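PDB 4XYH: kinetochore protein Mis16 from Schizosaccharomyces japonicus, which binds histone H4 and, independently, the CENP-A-specific chaperone Scm3, and so probably takes part in depositing CENP-A at centromeres. Local coordinates for residues I124-H129 and F159-Y164; N153-I158 and Q175-H180; R179-E184 and D204-V209; C208-K213 and I223-V228. All blocks are in the same frame, centred on the assembly; numbering follows the deposited sequence.

Contact 1: I124-H129 and F159-Y164; sequences IVQKIH and FDLNLY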
loop_
_atom_site.group_PDB
_atom_site.type_symbol
_atom_site.label_atom_id
_atom_site.label_comp_id
_atom_site.label_asym_id
_atom_site.label_seq_id
_atom_site.Cartn_x
_atom_site.Cartn_y
_atom_site.Cartn_z
ATOM N N ILE A 124 10.039 0.969 17.994
ATOM C CA ILE A 124 10.272 2.177 17.207
ATOM C C ILE A 124 11.646 2.761 17.475
ATOM O O ILE A 124 11.914 3.215 18.581
ATOM C CB ILE A 124 9.229 3.265 17.523
ATOM C CG1 ILE A 124 7.805 2.710 17.416
ATOM C CG2 ILE A 124 9.429 4.462 16.621
ATOM C CD1 ILE A 124 7.336 2.452 16.004
ATOM N N VAL A 125 12.508 2.780 16.464
ATOM C CA VAL A 125 13.873 3.239 16.669
ATOM C C VAL A 125 14.131 4.674 16.223
ATOM O O VAL A 125 15.128 5.270 16.618
ATOM C CB VAL A 125 14.858 2.316 15.952
ATOM C CG1 VAL A 125 14.734 0.916 16.526
ATOM C CG2 VAL A 125 14.591 2.314 14.451
ATOM N N GLN A 126 13.251 5.237 15.402
ATOM C CA GLN A 126 13.418 6.629 14.991
ATOM C C GLN A 126 12.075 7.281 14.683
ATOM O O GLN A 126 11.197 6.679 14.045
ATOM C CB GLN A 126 14.353 6.742 13.781
ATOM C CG GLN A 126 14.888 8.147 13.599
ATOM C CD GLN A 126 15.983 8.262 12.542
ATOM O OE1 GLN A 126 15.769 7.948 11.373
ATOM N NE2 GLN A 126 17.159 8.731 12.952
ATOM N N LYS A 127 11.913 8.510 15.157
ATOM C CA LYS A 127 10.701 9.273 14.905
ATOM C C LYS A 127 11.119 10.615 14.369
ATOM O O LYS A 127 11.977 11.286 14.954
ATOM C CB LYS A 127 9.861 9.437 16.177
ATOM C CG LYS A 127 9.584 8.117 16.867
ATOM C CD LYS A 127 8.366 8.162 17.766
ATOM C CE LYS A 127 8.645 8.917 19.036
ATOM N NZ LYS A 127 7.366 9.192 19.770
ATOM N N ILE A 128 10.529 11.006 13.251
ATOM C CA ILE A 128 10.881 12.275 12.643
ATOM C C ILE A 128 9.649 13.152 12.558
ATOM O O ILE A 128 8.608 12.697 12.096
ATOM C CB ILE A 128 11.482 12.080 11.238
ATOM C CG1 ILE A 128 12.606 11.039 11.284
ATOM C CG2 ILE A 128 11.945 13.420 10.682
ATOM C CD1 ILE A 128 12.793 10.265 9.995
ATOM N N HIS A 129 9.767 14.410 12.987
ATOM C CA HIS A 129 8.641 15.346 12.900
ATOM C C HIS A 129 8.076 15.406 11.486
ATOM O O HIS A 129 8.821 15.541 10.506
ATOM C CB HIS A 129 9.040 16.749 13.367
ATOM C CG HIS A 129 9.193 16.860 14.854
ATOM N ND1 HIS A 129 9.038 18.046 15.538
ATOM C CD2 HIS A 129 9.475 15.920 15.791
ATOM C CE1 HIS A 129 9.207 17.829 16.833
ATOM N NE2 HIS A 129 9.478 16.550 17.010
ATOM N N PHE A 159 12.277 13.274 2.930
ATOM C CA PHE A 159 13.163 13.100 4.077
ATOM C C PHE A 159 14.408 12.360 3.621
ATOM O O PHE A 159 14.302 11.393 2.872
ATOM C CB PHE A 159 12.479 12.306 5.195
ATOM C CG PHE A 159 11.221 12.940 5.732
ATOM C CD1 PHE A 159 10.026 12.864 5.020
ATOM C CD2 PHE A 159 11.217 13.579 6.972
ATOM C CE1 PHE A 159 8.860 13.427 5.529
ATOM C CE2 PHE A 159 10.054 14.142 7.479
ATOM C CZ PHE A 159 8.873 14.059 6.754
ATOM N N ASP A 160 15.584 12.808 4.052
ATOM C CA ASP A 160 16.827 12.081 3.783
ATOM C C ASP A 160 17.375 11.490 5.091
ATOM O O ASP A 160 17.956 12.225 5.891
ATOM C CB ASP A 160 17.853 13.022 3.133
ATOM C CG ASP A 160 19.146 12.318 2.748
ATOM O OD1 ASP A 160 19.352 11.125 3.088
ATOM O OD2 ASP A 160 19.977 12.968 2.089
ATOM N N LEU A 161 17.181 10.186 5.308
ATOM C CA LEU A 161 17.490 9.567 6.602
ATOM C C LEU A 161 18.989 9.597 6.904
ATOM O O LEU A 161 19.418 9.519 8.055
ATOM C CB LEU A 161 16.971 8.124 6.657
ATOM C CG LEU A 161 15.444 7.948 6.511
ATOM C CD1 LEU A 161 14.960 6.501 6.746
ATOM C CD2 LEU A 161 14.709 8.916 7.397
ATOM N N ASN A 162 19.778 9.735 5.853
ATOM C CA ASN A 162 21.220 9.778 5.975
ATOM C C ASN A 162 21.767 11.006 6.706
ATOM O O ASN A 162 22.930 11.032 7.090
ATOM C CB ASN A 162 21.846 9.689 4.575
ATOM C CG ASN A 162 23.338 9.531 4.630
ATOM O OD1 ASN A 162 23.853 8.647 5.318
ATOM N ND2 ASN A 162 24.050 10.400 3.919
ATOM N N LEU A 163 20.945 12.034 6.858
ATOM C CA LEU A 163 21.368 13.257 7.535
ATOM C C LEU A 163 21.207 13.145 9.050
ATOM O O LEU A 163 21.565 14.050 9.774
ATOM C CB LEU A 163 20.563 14.466 7.038
ATOM C CG LEU A 163 20.626 14.831 5.548
ATOM C CD1 LEU A 163 19.736 16.045 5.258
ATOM C CD2 LEU A 163 22.064 15.131 5.174
ATOM N N TYR A 164 20.635 12.046 9.525
ATOM C CA TYR A 164 20.378 11.883 10.948
ATOM C C TYR A 164 20.200 10.416 11.319
ATOM O O TYR A 164 19.150 10.011 11.815
ATOM C CB TYR A 164 19.154 12.713 11.380
ATOM C CG TYR A 164 18.031 12.856 10.357
ATOM C CD1 TYR A 164 17.110 11.838 10.157
ATOM C CD2 TYR A 164 17.886 14.025 9.613
ATOM C CE1 TYR A 164 16.089 11.971 9.234
ATOM C CE2 TYR A 164 16.867 14.179 8.693
ATOM C CZ TYR A 164 15.971 13.144 8.506
ATOM O OH TYR A 164 14.951 13.269 7.599
HETATM O O HOH W 1 17.925 7.489 10.027
#
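Gln126 NE2 donates to the backbone O of Tyr164 over only 2.6 Å, meeting that carbonyl almost end-on, while the oxygen sits 18° out of the Gln126 amide plane. With CG anti to the backbone N (chi1 -162°) and the chain extended beyond it, the glutamine spans from strand 123-130 to the turn that follows strand 156-160. NE2 also bonds Gln167 O, and OE1 lies 2.6 Å from a water that can bridge to Leu161 O. A buried amide with both donor and acceptor at the end of a long arm suits such backbone partners. Beside it, Ile128 divides its branches. CD1 presses on Leu161 CD2 (3.5 Å) and also meets Tyr164 CE1, where the Ile128 and Tyr164 side chains cross at about a right angle, whereas CG2 slides past Phe159, 3.8 Å from CD2. The Phe159 ring turns its edge to His129 O, 3.6 Å from CE2. While the Tyr164 ring packs on Ile128, its hydroxyl bonds Gln175 OE1. Asp160 OD1 accepts from Asn162 N in an Asx turn at the start of the short 3-10 turn. Two neighbouring blades of the WD-repeat propeller are thus joined by side chains, apolar at the branched isoleucine and polar where an amide meets a main-chain carbonyl.

Contact 2: N153-I158 and Q175-H180; sequences NGNGYI and QACLRH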
loop_
_atom_site.group_PDB
_atom_site.type_symbol
_atom_site.label_atom_id
_atom_site.label_comp_id
_atom_site.label_asym_id
_atom_site.label_seq_id
_atom_site.Cartn_x
_atom_site.Cartn_y
_atom_site.Cartn_z
ATOM N N ASN A 153 -2.629 18.988 4.095
ATOM C CA ASN A 153 -3.285 19.621 2.946
ATOM C C ASN A 153 -2.877 19.089 1.568
ATOM O O ASN A 153 -3.176 19.724 0.549
ATOM C CB ASN A 153 -3.055 21.143 2.981
ATOM C CG ASN A 153 -3.601 21.800 4.253
ATOM O OD1 ASN A 153 -3.000 22.742 4.773
ATOM N ND2 ASN A 153 -4.742 21.302 4.757
ATOM N N GLY A 154 -2.215 17.935 1.528
ATOM C CA GLY A 154 -1.748 17.379 0.272
ATOM C C GLY A 154 -0.341 17.807 -0.132
ATOM O O GLY A 154 0.124 17.478 -1.238
ATOM N N ASN A 155 0.350 18.552 0.734
ATOM C CA ASN A 155 1.788 18.753 0.531
ATOM C C ASN A 155 2.475 17.394 0.448
ATOM O O ASN A 155 2.169 16.508 1.239
ATOM C CB ASN A 155 2.435 19.552 1.673
ATOM C CG ASN A 155 1.906 20.981 1.795
ATOM O OD1 ASN A 155 1.575 21.626 0.808
ATOM N ND2 ASN A 155 1.855 21.483 3.019
ATOM N N GLY A 156 3.403 17.221 -0.491
ATOM C CA GLY A 156 4.316 16.086 -0.424
ATOM C C GLY A 156 5.505 16.477 0.435
ATOM O O GLY A 156 5.778 17.668 0.587
ATOM N N TYR A 157 6.210 15.500 1.007
ATOM C CA TYR A 157 7.439 15.793 1.746
ATOM C C TYR A 157 8.562 14.816 1.402
ATOM O O TYR A 157 8.324 13.650 1.070
ATOM C CB TYR A 157 7.193 15.782 3.260
ATOM C CG TYR A 157 6.210 16.846 3.718
ATOM C CD1 TYR A 157 6.623 18.158 3.920
ATOM C CD2 TYR A 157 4.869 16.540 3.932
ATOM C CE1 TYR A 157 5.738 19.135 4.335
ATOM C CE2 TYR A 157 3.959 17.522 4.345
ATOM C CZ TYR A 157 4.409 18.810 4.543
ATOM O OH TYR A 157 3.536 19.779 4.942
ATOM N N ILE A 158 9.792 15.304 1.481
ATOM C CA ILE A 158 10.949 14.453 1.294
ATOM C C ILE A 158 11.833 14.461 2.534
ATOM O O ILE A 158 12.096 15.519 3.116
ATOM C CB ILE A 158 11.770 14.888 0.090
ATOM C CG1 ILE A 158 10.867 14.955 -1.152
ATOM C CG2 ILE A 158 12.921 13.922 -0.107
ATOM C CD1 ILE A 158 10.387 13.591 -1.674
ATOM N N GLN A 175 13.122 17.617 4.562
ATOM C CA GLN A 175 14.145 18.358 3.837
ATOM C C GLN A 175 13.611 19.065 2.579
ATOM O O GLN A 175 14.226 20.006 2.079
ATOM C CB GLN A 175 15.286 17.409 3.450
ATOM C CG GLN A 175 16.238 17.106 4.599
ATOM C CD GLN A 175 15.549 16.426 5.793
ATOM O OE1 GLN A 175 15.237 15.231 5.751
ATOM N NE2 GLN A 175 15.297 17.194 6.850
ATOM N N ALA A 176 12.478 18.603 2.055
ATOM C CA ALA A 176 11.824 19.270 0.923
ATOM C C ALA A 176 10.320 19.172 1.078
ATOM O O ALA A 176 9.812 18.236 1.684
ATOM C CB ALA A 176 12.249 18.669 -0.407
ATOM N N CYS A 177 9.611 20.154 0.535
ATOM C CA CYS A 177 8.160 20.141 0.506
ATOM C C CYS A 177 7.678 20.234 -0.934
ATOM O O CYS A 177 8.052 21.165 -1.643
ATOM C CB CYS A 177 7.590 21.292 1.327
ATOM S SG CYS A 177 5.795 21.355 1.265
ATOM N N LEU A 178 6.873 19.260 -1.364
ATOM C CA LEU A 178 6.305 19.260 -2.715
ATOM C C LEU A 178 4.994 20.034 -2.712
ATOM O O LEU A 178 3.994 19.552 -2.173
ATOM C CB LEU A 178 6.069 17.841 -3.202
ATOM C CG LEU A 178 7.223 16.886 -2.884
ATOM C CD1 LEU A 178 6.812 15.476 -3.226
ATOM C CD2 LEU A 178 8.477 17.268 -3.655
ATOM N N ARG A 179 4.990 21.225 -3.312
ATOM C CA ARG A 179 3.869 22.152 -3.110
ATOM C C ARG A 179 2.971 22.410 -4.293
ATOM O O ARG A 179 3.053 23.496 -4.869
ATOM C CB ARG A 179 4.373 23.526 -2.659
ATOM C CG ARG A 179 5.500 23.493 -1.712
ATOM C CD ARG A 179 5.566 24.775 -0.925
ATOM N NE ARG A 179 4.578 24.764 0.142
ATOM C CZ ARG A 179 4.839 24.813 1.445
ATOM N NH1 ARG A 179 6.081 24.908 1.906
ATOM N NH2 ARG A 179 3.826 24.782 2.286
ATOM N N HIS A 180 2.086 21.480 -4.622
ATOM C CA HIS A 180 1.020 21.807 -5.566
ATOM C C HIS A 180 -0.399 21.476 -5.106
ATOM O O HIS A 180 -1.328 22.249 -5.294
ATOM C CB HIS A 180 1.243 21.101 -6.898
ATOM C CG HIS A 180 0.547 21.770 -8.043
ATOM N ND1 HIS A 180 -0.694 21.376 -8.494
ATOM C CD2 HIS A 180 0.929 22.804 -8.838
ATOM C CE1 HIS A 180 -1.056 22.143 -9.511
ATOM N NE2 HIS A 180 -0.087 23.012 -9.742
HETATM O O HOH W 2 1.572 18.746 -3.246
#
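Gly156 and Leu178 form an antiparallel hydrogen-bonded pair, Gly156 N to Leu178 O at 2.9 Å and Leu178 N to Gly156 O at 2.7 Å. Ile158 N continues the pattern to Ala176 O, and Ile158 O then accepts from both Gln175 N (2.7 Å) and Ala176 N, the two residues facing it as a classic beta bulge. Strands 156-158 and 176-178 are so joined as the outer part of a propeller blade.

Apolar contacts fill the face carrying Ile158, Ala176 and Leu178. Ile158 CB rests 3.8 Å from Ala176 CB, a lone methyl that suits the close spacing, and CG1 meets Leu178 CD2 obliquely. Leu178 also lies against Gly156, where a CB would come within 2.5 Å of Leu178 CD1, so the missing side chain is what admits the leucine.

The other face carries Tyr157 and Cys177, with Asn155 and Arg179 from the adjoining loops at its end. Cys177 SG, anti to its backbone N (chi1 178°), stands obliquely to the Tyr157 ring, 3.8 Å from CE1, and also touches Asn155 CB. Asn155 ND2 donates in its amide plane to Tyr157 OH, which Glu131 grips as well. The Arg179 guanidinium, turned 73° from the Asn155 amide, has the Cys177 sulfur over one face and is salt-bridged to Asp224.

Just past the last pair, a water accepting from His180 N can donate to Gly154 O and Leu178 O. Backbone bonds thus satisfy Gly156, Ile158, Ala176, Leu178 and Gln175 N across the pairing, and the two faces differ in kind, one aliphatic, the other aromatic, sulfur and polar.

Contact 3: R179-E184 and D204-V209; sequences RHHTSE and DTSICV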
loop_
_atom_site.group_PDB
_atom_site.type_symbol
_atom_site.label_atom_id
_atom_site.label_comp_id
_atom_site.label_asym_id
_atom_site.label_seq_id
_atom_site.Cartn_x
_atom_site.Cartn_y
_atom_site.Cartn_z
ATOM N N ARG A 179 4.990 21.225 -3.312
ATOM C CA ARG A 179 3.869 22.152 -3.110
ATOM C C ARG A 179 2.971 22.410 -4.293
ATOM O O ARG A 179 3.053 23.496 -4.869
ATOM C CB ARG A 179 4.373 23.526 -2.659
ATOM C CG ARG A 179 5.500 23.493 -1.712
ATOM C CD ARG A 179 5.566 24.775 -0.925
ATOM N NE ARG A 179 4.578 24.764 0.142
ATOM C CZ ARG A 179 4.839 24.813 1.445
ATOM N NH1 ARG A 179 6.081 24.908 1.906
ATOM N NH2 ARG A 179 3.826 24.782 2.286
ATOM N N HIS A 180 2.086 21.480 -4.622
ATOM C CA HIS A 180 1.020 21.807 -5.566
ATOM C C HIS A 180 -0.399 21.476 -5.106
ATOM O O HIS A 180 -1.328 22.249 -5.294
ATOM C CB HIS A 180 1.243 21.101 -6.898
ATOM C CG HIS A 180 0.547 21.770 -8.043
ATOM N ND1 HIS A 180 -0.694 21.376 -8.494
ATOM C CD2 HIS A 180 0.929 22.804 -8.838
ATOM C CE1 HIS A 180 -1.056 22.143 -9.511
ATOM N NE2 HIS A 180 -0.087 23.012 -9.742
ATOM N N HIS A 181 -0.573 20.276 -4.582
ATOM C CA HIS A 181 -1.886 19.777 -4.209
ATOM C C HIS A 181 -2.607 20.687 -3.222
ATOM O O HIS A 181 -1.962 21.310 -2.374
ATOM C CB HIS A 181 -1.756 18.354 -3.634
ATOM C CG HIS A 181 -1.430 17.323 -4.666
ATOM N ND1 HIS A 181 -2.291 17.007 -5.701
ATOM C CD2 HIS A 181 -0.344 16.526 -4.820
ATOM C CE1 HIS A 181 -1.739 16.067 -6.452
ATOM N NE2 HIS A 181 -0.558 15.757 -5.940
ATOM N N THR A 182 -3.942 20.729 -3.328
ATOM C CA THR A 182 -4.773 21.579 -2.469
ATOM C C THR A 182 -5.679 20.789 -1.510
ATOM O O THR A 182 -6.304 21.371 -0.623
ATOM C CB THR A 182 -5.640 22.525 -3.321
ATOM O OG1 THR A 182 -6.312 21.768 -4.338
ATOM C CG2 THR A 182 -4.758 23.576 -3.995
ATOM N N SER A 183 -5.725 19.468 -1.678
ATOM C CA SER A 183 -6.401 18.575 -0.729
ATOM C C SER A 183 -5.525 17.377 -0.390
ATOM O O SER A 183 -4.733 16.947 -1.208
ATOM C CB SER A 183 -7.731 18.063 -1.293
ATOM O OG SER A 183 -8.692 19.092 -1.370
ATOM N N GLU A 184 -5.710 16.811 0.793
ATOM C CA GLU A 184 -4.972 15.616 1.181
ATOM C C GLU A 184 -5.279 14.442 0.265
ATOM O O GLU A 184 -6.292 14.447 -0.441
ATOM C CB GLU A 184 -5.281 15.268 2.632
ATOM C CG GLU A 184 -4.692 16.320 3.550
ATOM C CD GLU A 184 -5.000 16.123 5.019
ATOM O OE1 GLU A 184 -5.787 15.203 5.367
ATOM O OE2 GLU A 184 -4.435 16.910 5.824
ATOM N N ASP A 204 -7.929 16.382 -4.613
ATOM C CA ASP A 204 -8.189 17.506 -5.515
ATOM C C ASP A 204 -8.308 17.024 -6.963
ATOM O O ASP A 204 -8.528 17.829 -7.860
ATOM C CB ASP A 204 -7.118 18.613 -5.380
ATOM C CG ASP A 204 -5.706 18.160 -5.763
ATOM O OD1 ASP A 204 -5.523 17.378 -6.722
ATOM O OD2 ASP A 204 -4.751 18.623 -5.101
ATOM N N THR A 205 -8.194 15.702 -7.158
ATOM C CA THR A 205 -8.395 14.994 -8.441
ATOM C C THR A 205 -7.242 15.176 -9.444
ATOM O O THR A 205 -7.285 14.631 -10.548
ATOM C CB THR A 205 -9.730 15.401 -9.174
ATOM O OG1 THR A 205 -9.528 16.585 -9.957
ATOM C CG2 THR A 205 -10.904 15.605 -8.192
ATOM N N SER A 206 -6.206 15.920 -9.073
ATOM C CA SER A 206 -5.058 16.068 -9.968
ATOM C C SER A 206 -3.994 14.999 -9.704
ATOM O O SER A 206 -4.051 14.290 -8.702
ATOM C CB SER A 206 -4.430 17.462 -9.834
ATOM O OG SER A 206 -3.750 17.590 -8.595
ATOM N N ILE A 207 -3.037 14.903 -10.621
ATOM C CA ILE A 207 -1.885 14.035 -10.492
ATOM C C ILE A 207 -0.656 14.885 -10.744
ATOM O O ILE A 207 -0.558 15.537 -11.789
ATOM C CB ILE A 207 -1.892 12.861 -11.505
ATOM C CG1 ILE A 207 -2.996 11.852 -11.195
ATOM C CG2 ILE A 207 -0.552 12.169 -11.504
ATOM C CD1 ILE A 207 -3.237 10.854 -12.344
ATOM N N CYS A 208 0.285 14.893 -9.807
ATOM C CA CYS A 208 1.500 15.646 -10.041
ATOM C C CYS A 208 2.667 14.713 -10.257
ATOM O O CYS A 208 2.762 13.681 -9.611
ATOM C CB CYS A 208 1.791 16.591 -8.882
ATOM S SG CYS A 208 0.567 17.868 -8.664
ATOM N N VAL A 209 3.555 15.078 -11.175
ATOM C CA VAL A 209 4.802 14.349 -11.353
ATOM C C VAL A 209 5.928 15.270 -10.898
ATOM O O VAL A 209 5.966 16.448 -11.260
ATOM C CB VAL A 209 5.018 13.890 -12.807
ATOM C CG1 VAL A 209 6.415 13.267 -12.975
ATOM C CG2 VAL A 209 3.917 12.898 -13.220
#
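His181 ND1 donates to Asp204 OD2 at 3.0 Å, using the syn lone pair of that oxygen, with the acceptor in the imidazole plane. Ring and carboxylate are nearly coplanar, 21° apart, and ND1 has a second, weak bond to OD1. Thr182 N takes the anti lone pair of the same OD2 at 2.9 Å, and one carboxylate oxygen thus holds both a side chain and the backbone of the loop. Over one face of the His181 ring lies Cys208 SG, 3.6 Å from NE2, a large, polarisable atom that sits well over a flat ring. The same sulfur approaches the His180 ring obliquely, 3.7 Å from ND1.

The remaining oxygen, Asp204 OD1, is secured from within its own turn: Ser206 N donates to it at 2.8 Å, making an Asx turn. Ser206 OG donates to Asp204 OD1 as well, at 2.6 Å. This arrangement fits the structural tetrad of WD-repeat propellers, in which an Asp in the turn between two strands bonds a His of the loop entering the blade, the His bonds a Ser or Thr, and that hydroxyl bonds a Trp; here His181 NE2 bonds Thr200 OG1, which in turn bonds Trp210 NE1. Replacing Asp204 with an alanine would probably leave His181 ND1 and Thr182 N without their acceptor and Ser206 OG free to turn. Farther out, Thr182 OG1 sits 3.4 Å from Asp204 CB. The Asp204 chi1 of 63° turns the carboxylate back over its own turn toward Ser206 and across to His181. Thr202 OG1 accepts from Asp204 N, fixing the start of the turn.

Contact 4: C208-K213 and I223-V228; sequences CVWDIK and IDVAPV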
loop_
_atom_site.group_PDB
_atom_site.type_symbol
_atom_site.label_atom_id
_atom_site.label_comp_id
_atom_site.label_asym_id
_atom_site.label_seq_id
_atom_site.Cartn_x
_atom_site.Cartn_y
_atom_site.Cartn_z
ATOM N N CYS A 208 0.285 14.893 -9.807
ATOM C CA CYS A 208 1.500 15.646 -10.041
ATOM C C CYS A 208 2.667 14.713 -10.257
ATOM O O CYS A 208 2.762 13.681 -9.611
ATOM C CB CYS A 208 1.791 16.591 -8.882
ATOM S SG CYS A 208 0.567 17.868 -8.664
ATOM N N VAL A 209 3.555 15.078 -11.175
ATOM C CA VAL A 209 4.802 14.349 -11.353
ATOM C C VAL A 209 5.928 15.270 -10.898
ATOM O O VAL A 209 5.966 16.448 -11.260
ATOM C CB VAL A 209 5.018 13.890 -12.807
ATOM C CG1 VAL A 209 6.415 13.267 -12.975
ATOM C CG2 VAL A 209 3.917 12.898 -13.220
ATOM N N TRP A 210 6.819 14.724 -10.077
ATOM C CA TRP A 210 7.845 15.491 -9.409
ATOM C C TRP A 210 9.227 14.959 -9.775
ATOM O O TRP A 210 9.385 13.795 -10.130
ATOM C CB TRP A 210 7.661 15.434 -7.884
ATOM C CG TRP A 210 6.254 15.736 -7.366
ATOM C CD1 TRP A 210 5.232 14.844 -7.191
ATOM C CD2 TRP A 210 5.755 17.009 -6.915
ATOM N NE1 TRP A 210 4.129 15.480 -6.668
ATOM C CE2 TRP A 210 4.423 16.808 -6.492
ATOM C CE3 TRP A 210 6.303 18.299 -6.846
ATOM C CZ2 TRP A 210 3.630 17.844 -6.013
ATOM C CZ3 TRP A 210 5.522 19.329 -6.360
ATOM C CH2 TRP A 210 4.190 19.096 -5.946
ATOM N N ASP A 211 10.236 15.803 -9.661
ATOM C CA ASP A 211 11.601 15.354 -9.920
ATOM C C ASP A 211 12.546 15.998 -8.907
ATOM O O ASP A 211 12.665 17.214 -8.854
ATOM C CB ASP A 211 11.998 15.688 -11.357
ATOM C CG ASP A 211 13.381 15.180 -11.724
ATOM O OD1 ASP A 211 13.959 14.354 -10.980
ATOM O OD2 ASP A 211 13.890 15.609 -12.783
ATOM N N ILE A 212 13.196 15.181 -8.085
ATOM C CA ILE A 212 14.051 15.715 -7.028
ATOM C C ILE A 212 15.514 15.349 -7.233
ATOM O O ILE A 212 16.355 15.702 -6.407
ATOM C CB ILE A 212 13.612 15.225 -5.619
ATOM C CG1 ILE A 212 13.679 13.697 -5.561
ATOM C CG2 ILE A 212 12.236 15.753 -5.283
ATOM C CD1 ILE A 212 13.840 13.150 -4.176
ATOM N N LYS A 213 15.801 14.627 -8.317
ATOM C CA LYS A 213 17.180 14.329 -8.725
ATOM C C LYS A 213 18.064 15.580 -8.721
ATOM O O LYS A 213 17.743 16.577 -9.368
ATOM C CB LYS A 213 17.201 13.695 -10.120
ATOM C CG LYS A 213 18.590 13.254 -10.580
ATOM C CD LYS A 213 18.508 12.210 -11.706
ATOM C CE LYS A 213 19.806 11.394 -11.850
ATOM N NZ LYS A 213 20.173 10.622 -10.613
ATOM N N ILE A 223 13.594 22.827 1.307
ATOM C CA ILE A 223 13.375 23.522 0.040
ATOM C C ILE A 223 11.962 23.266 -0.493
ATOM O O ILE A 223 11.371 22.219 -0.227
ATOM C CB ILE A 223 14.402 23.109 -1.033
ATOM C CG1 ILE A 223 14.260 21.634 -1.381
ATOM C CG2 ILE A 223 15.827 23.387 -0.555
ATOM C CD1 ILE A 223 15.213 21.176 -2.483
ATOM N N ASP A 224 11.422 24.239 -1.230
ATOM C CA ASP A 224 10.157 24.068 -1.948
ATOM C C ASP A 224 10.384 23.484 -3.344
ATOM O O ASP A 224 11.356 23.811 -4.021
ATOM C CB ASP A 224 9.418 25.396 -2.050
ATOM C CG ASP A 224 8.898 25.871 -0.713
ATOM O OD1 ASP A 224 8.456 25.019 0.089
ATOM O OD2 ASP A 224 8.941 27.092 -0.455
ATOM N N VAL A 225 9.498 22.584 -3.753
ATOM C CA VAL A 225 9.612 21.948 -5.054
ATOM C C VAL A 225 8.286 22.084 -5.786
ATOM O O VAL A 225 7.217 21.910 -5.194
ATOM C CB VAL A 225 10.006 20.454 -4.935
ATOM C CG1 VAL A 225 10.053 19.790 -6.306
ATOM C CG2 VAL A 225 11.341 20.324 -4.247
ATOM N N ALA A 226 8.374 22.415 -7.070
ATOM C CA ALA A 226 7.209 22.564 -7.923
ATOM C C ALA A 226 7.125 21.333 -8.813
ATOM O O ALA A 226 8.144 20.697 -9.094
ATOM C CB ALA A 226 7.304 23.840 -8.758
ATOM N N PRO A 227 5.910 20.973 -9.248
ATOM C CA PRO A 227 5.855 19.768 -10.079
ATOM C C PRO A 227 6.433 19.989 -11.464
ATOM O O PRO A 227 6.452 21.101 -11.949
ATOM C CB PRO A 227 4.363 19.449 -10.159
ATOM C CG PRO A 227 3.650 20.714 -9.732
ATOM C CD PRO A 227 4.578 21.436 -8.812
ATOM N N VAL A 228 6.917 18.916 -12.069
ATOM C CA VAL A 228 7.343 18.903 -13.457
ATOM C C VAL A 228 6.130 18.809 -14.402
ATOM O O VAL A 228 6.107 19.437 -15.457
ATOM C CB VAL A 228 8.328 17.735 -13.684
ATOM C CG1 VAL A 228 8.323 17.272 -15.111
ATOM C CG2 VAL A 228 9.729 18.138 -13.217
HETATM O O HOH W 3 9.878 18.551 -9.615
#
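The Trp210 indole carries Pro227 on one face, with Pro227 CB 4.0 Å from the centroid of the six-membered ring and only 13° off its normal, a CH-pi contact. At the edge of the indole, near its plane, Val225 O comes to 3.3 Å of CZ3, and Val225 CG1 packs near CE3. The residue, on strand 207-211, is consistent with the tryptophan of the WD-repeat structural tetrad, and its NE1 bonds Thr200 OG1. The 223-228 segment passes from strand 223-225, which pairs with 176-178 in the preceding blade, into the outer strand 229-231 of this one, so the indole sits beneath a crossing between blades. Its placement follows from CG being anti to the carbonyl carbon (chi1 -49°), which lays the ring alongside Pro227. Proline suits the spot because it presents a compact, rigid hydrocarbon ring, with CD 3.4 Å from Trp210 CZ3. Putting an alanine in place of Trp210 would probably open a gap under Pro227 and strip Thr200 OG1 of its NE1 partner.

One main-chain bond ties the segments directly: Val228 N donates to Val209 O at 2.8 Å. Alongside, Val228 CG2 rests 3.8 Å from Asp211 CB. Asp211 closes its own strand with an Asx turn, OD1 accepting from Lys213 N. Nearby, a water bridges the two segments, accepting from Asp211 N and donating to Ala226 O at 2.8 Å.

How the contacts relate
Contacts 1 and 2 are buried and share strand 156-160: one joins its end and the turn after it to the preceding sheet through side chains, the other pairs it with 176-178 by backbone bonds. They meet at Gln175, whose OE1 lies 2.7 Å from Tyr164 OH. Contacts 3 and 4 are only partly buried and share Cys208 and Val209 on strand 207-211, with polar chemistry in the turn of the first and an aromatic-proline face in the second. Contact 2 touches contacts 3 and 4: Arg179 and His180 belong to contact 3 as well, while strand 223-225 of contact 4 extends its sheet. Contacts 1 and 3, with centres about 25 Å apart, do not touch.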